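Local coordinates for protein myosin-I heavy chain (Dictyostelium discoideum, PDB 5EJR) that works as an actin-based motor with ATPase activity in early phagocytosis and adhesion, this chain being its second, C-terminal MyTH4-FERM tail unit, at residues Leu88-Gln91 against Ser92-Arg96; Thr228-Ile232 against Arg233-Asp237. All blocks are in the same frame, centred on the assembly; numbering follows the deposited sequence.

Contact 1: residues Leu88-Gln91 against Ser92-Arg96; sequences LVIQ and SIISR
Two successive turns of helix 86-99, in the MyTH4 domain, meet here through I90 and I94, one turn apart on the same face. Their side chains run side by side and point the same way, with I90 CG1 touching I94 CD1 at 3.8 Å. CG1 of I94 lies beside its backbone N, and chi2 of 142° swings CD1 back toward I90. In the backbone, I94 N donates a hydrogen bond to I90 O at 3.0 Å, the donor nearly on the line of the carbonyl bond. V89 CG1 and I93 CD1 touch more loosely at 4.2 Å, and I93 N donates to V89 O. S95 N then donates to Q91 O at 2.9 Å. F133 of helix 121-137 touches both I90 and I94, and P192 joins them from a loop. The polar ends turn to other partners: Q91 NE2 to P192 O and E282, S92 OG to E70, which also forms a salt bridge with R96. The helix therefore presents an aliphatic ridge to the domain core, while Q91 NE2 and the R96 guanidinium, on buried residues, find partners from neighbouring parts of the chain.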
# COMPACT_ATOMS: atom_id res chain seq x y z
N LEU A 88 10.57 8.49 8.71
CA LEU A 88 10.24 7.72 9.91
C LEU A 88 9.83 8.65 11.05
O LEU A 88 8.89 8.36 11.78
CB LEU A 88 11.45 6.87 10.31
CG LEU A 88 11.40 5.35 10.02
CD1 LEU A 88 11.03 5.05 8.58
CD2 LEU A 88 12.73 4.69 10.36
N VAL A 89 10.49 9.83 11.15
CA VAL A 89 10.20 10.83 12.20
C VAL A 89 8.82 11.45 11.99
O VAL A 89 8.01 11.45 12.92
CB VAL A 89 11.35 11.86 12.36
CG1 VAL A 89 10.91 13.07 13.18
CG2 VAL A 89 12.58 11.22 12.99
N ILE A 90 8.53 11.94 10.77
CA ILE A 90 7.22 12.54 10.47
C ILE A 90 6.10 11.47 10.53
O ILE A 90 5.00 11.80 10.95
CB ILE A 90 7.23 13.37 9.16
CG1 ILE A 90 5.95 14.22 9.02
CG2 ILE A 90 7.50 12.50 7.92
CD1 ILE A 90 6.05 15.40 7.97
N GLN A 91 6.38 10.20 10.15
CA GLN A 91 5.38 9.12 10.26
C GLN A 91 4.95 8.94 11.74
O GLN A 91 3.76 8.80 12.01
CB GLN A 91 5.92 7.81 9.69
CG GLN A 91 5.73 7.72 8.18
CD GLN A 91 6.71 6.76 7.56
OE1 GLN A 91 7.04 5.71 8.12
NE2 GLN A 91 7.23 7.12 6.41
N SER A 92 5.92 9.03 12.68
CA SER A 92 5.69 8.97 14.14
C SER A 92 4.76 10.10 14.59
O SER A 92 3.78 9.83 15.28
CB SER A 92 7.02 9.03 14.89
OG SER A 92 6.82 8.98 16.29
N ILE A 93 5.04 11.35 14.13
CA ILE A 93 4.26 12.55 14.45
C ILE A 93 2.84 12.42 13.98
O ILE A 93 1.92 12.72 14.74
CB ILE A 93 4.93 13.85 13.90
CG1 ILE A 93 6.34 14.06 14.50
CG2 ILE A 93 4.04 15.10 14.14
CD1 ILE A 93 7.22 15.05 13.74
N ILE A 94 2.64 12.00 12.72
CA ILE A 94 1.29 11.88 12.18
C ILE A 94 0.56 10.71 12.86
O ILE A 94 -0.62 10.86 13.19
CB ILE A 94 1.27 11.88 10.63
CG1 ILE A 94 1.37 13.34 10.11
CG2 ILE A 94 0.02 11.20 10.06
CD1 ILE A 94 2.18 13.47 8.93
N SER A 95 1.28 9.62 13.17
CA SER A 95 0.70 8.46 13.87
C SER A 95 0.18 8.93 15.24
O SER A 95 -0.98 8.68 15.59
CB SER A 95 1.72 7.34 14.03
OG SER A 95 1.25 6.35 14.93
N ARG A 96 1.02 9.72 15.98
CA ARG A 96 0.63 10.28 17.28
C ARG A 96 -0.64 11.12 17.14
O ARG A 96 -1.55 10.97 17.95
CB ARG A 96 1.80 11.07 17.90
CG ARG A 96 1.56 11.58 19.33
CD ARG A 96 2.77 12.27 19.91
NE ARG A 96 3.94 11.38 20.03
CZ ARG A 96 4.98 11.38 19.20
NH1 ARG A 96 5.01 12.20 18.16
NH2 ARG A 96 5.98 10.53 19.39

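Contact 2: residues Thr228-Ile232 against Arg233-Asp237; sequences TYTTI and REITD
E234 folds back over T231 at the start of helix 232-243, and its side chain makes one half of the cap. Its CB rests 3.6 Å from T231 O; CG comes within 3.3 Å of T231 OG1, and CD stays close to the same hydroxyl. From there the extended chain carries OE1 to T231 N, 3.0 Å away. This bond is almost straight at nitrogen (170°), although the N-H meets OE1 from above the carboxylate plane. In return E234 N donates to T231 OG1 at 3.2 Å. The threonine hydroxyl can accept it because chi1 of 64° places OG1 between its own backbone N and carbonyl carbon. These reciprocal bonds make a capping box with T231 as N-cap. Beside it, T230 CG2 meets I235 CG2 at 3.6 Å, the two side chains crossing at about a right angle, and I232 lies alongside I235; I255 and I274 cover this apolar side. The next carbonyl, I232 O, accepts from T236 N, one turn ahead, and, at 2.8 Å, from T236 OG1, which approach from opposite faces of its plane. R233 forms a salt bridge with D237, NE and NH2 both reaching OD1 side-on, the oxygen lying in the guanidinium plane. The box thus satisfies two amides at the helix start, and the E234 carboxylate there would probably interact favourably with the helix dipole.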
# COMPACT_ATOMS: atom_id res chain seq x y z
N THR A 228 -2.19 12.37 -3.61
CA THR A 228 -2.27 12.12 -2.16
C THR A 228 -3.23 11.01 -1.78
O THR A 228 -2.90 10.16 -0.96
CB THR A 228 -2.68 13.43 -1.44
OG1 THR A 228 -1.76 14.46 -1.83
CG2 THR A 228 -2.69 13.30 0.07
N TYR A 229 -4.42 11.01 -2.39
CA TYR A 229 -5.50 10.10 -2.06
C TYR A 229 -5.73 8.98 -3.08
O TYR A 229 -6.77 8.34 -3.04
CB TYR A 229 -6.78 10.92 -1.83
CG TYR A 229 -6.63 12.00 -0.77
CD1 TYR A 229 -6.60 11.68 0.58
CD2 TYR A 229 -6.46 13.34 -1.13
CE1 TYR A 229 -6.49 12.67 1.56
CE2 TYR A 229 -6.31 14.33 -0.16
CZ TYR A 229 -6.33 13.99 1.18
OH TYR A 229 -6.16 14.95 2.15
N THR A 230 -4.76 8.72 -3.97
CA THR A 230 -4.96 7.66 -4.97
C THR A 230 -5.07 6.28 -4.31
O THR A 230 -4.20 5.89 -3.51
CB THR A 230 -3.89 7.73 -6.06
OG1 THR A 230 -3.95 9.02 -6.68
CG2 THR A 230 -4.08 6.64 -7.15
N THR A 231 -6.12 5.53 -4.67
CA THR A 231 -6.27 4.16 -4.19
C THR A 231 -5.55 3.18 -5.12
O THR A 231 -5.28 3.48 -6.29
CB THR A 231 -7.74 3.76 -4.08
OG1 THR A 231 -8.31 3.77 -5.39
CG2 THR A 231 -8.53 4.61 -3.09
N ILE A 232 -5.31 1.97 -4.62
CA ILE A 232 -4.69 0.89 -5.40
C ILE A 232 -5.60 0.52 -6.59
O ILE A 232 -5.09 0.24 -7.68
CB ILE A 232 -4.33 -0.27 -4.43
CG1 ILE A 232 -3.19 0.18 -3.47
CG2 ILE A 232 -4.00 -1.61 -5.16
CD1 ILE A 232 -1.72 0.31 -4.06
N ARG A 233 -6.94 0.64 -6.41
CA ARG A 233 -7.89 0.34 -7.49
C ARG A 233 -7.72 1.31 -8.64
O ARG A 233 -7.69 0.87 -9.79
CB ARG A 233 -9.34 0.32 -7.00
CG ARG A 233 -10.37 -0.08 -8.07
CD ARG A 233 -10.25 -1.55 -8.51
NE ARG A 233 -9.57 -1.71 -9.80
CZ ARG A 233 -9.20 -2.88 -10.33
NH1 ARG A 233 -9.41 -4.01 -9.67
NH2 ARG A 233 -8.61 -2.92 -11.51
N GLU A 234 -7.56 2.61 -8.33
CA GLU A 234 -7.34 3.66 -9.35
C GLU A 234 -6.03 3.49 -10.10
O GLU A 234 -6.04 3.64 -11.32
CB GLU A 234 -7.45 5.09 -8.74
CG GLU A 234 -8.85 5.41 -8.22
CD GLU A 234 -8.98 6.61 -7.29
OE1 GLU A 234 -7.98 6.96 -6.61
OE2 GLU A 234 -10.10 7.17 -7.21
N ILE A 235 -4.90 3.19 -9.40
CA ILE A 235 -3.64 2.96 -10.11
C ILE A 235 -3.69 1.69 -10.95
O ILE A 235 -3.07 1.68 -12.01
CB ILE A 235 -2.32 3.02 -9.32
CG1 ILE A 235 -2.35 2.11 -8.08
CG2 ILE A 235 -1.89 4.45 -8.98
CD1 ILE A 235 -1.04 1.37 -7.91
N THR A 236 -4.39 0.61 -10.48
CA THR A 236 -4.52 -0.62 -11.26
C THR A 236 -5.24 -0.26 -12.57
O THR A 236 -4.79 -0.66 -13.64
CB THR A 236 -5.28 -1.73 -10.49
OG1 THR A 236 -4.62 -2.01 -9.25
CG2 THR A 236 -5.37 -3.02 -11.28
N ASP A 237 -6.32 0.52 -12.47
CA ASP A 237 -7.11 0.96 -13.63
C ASP A 237 -6.29 1.74 -14.66
O ASP A 237 -6.37 1.44 -15.86
CB ASP A 237 -8.32 1.77 -13.17
CG ASP A 237 -9.41 0.92 -12.57
OD1 ASP A 237 -9.15 -0.28 -12.28
OD2 ASP A 237 -10.53 1.44 -12.36

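In the fold
Along the chain contact 1 comes first, wholly within helix 86-99 of the MyTH4 domain, and contact 2 follows where the loop after strand 221-225 enters helix 232-243 of the ubiquitin-like FERM lobe. Contact 1 closes helical turns, contact 2 the entry from loop to helix; being in series, they neither nest nor cross. The centres of contact 1 and contact 2 are about 23 Å apart. Their nearest atoms are about 10 Å apart, without touching. Both nevertheless look across the boundary between the domains: Q91 in contact 1 bonds to E282 of helix 274-283, and Y229 in contact 2 bonds through its hydroxyl to I136 of helix 121-137, the helix that packs against 88-96. The two bonds thus join the MyTH4 and FERM parts at two points.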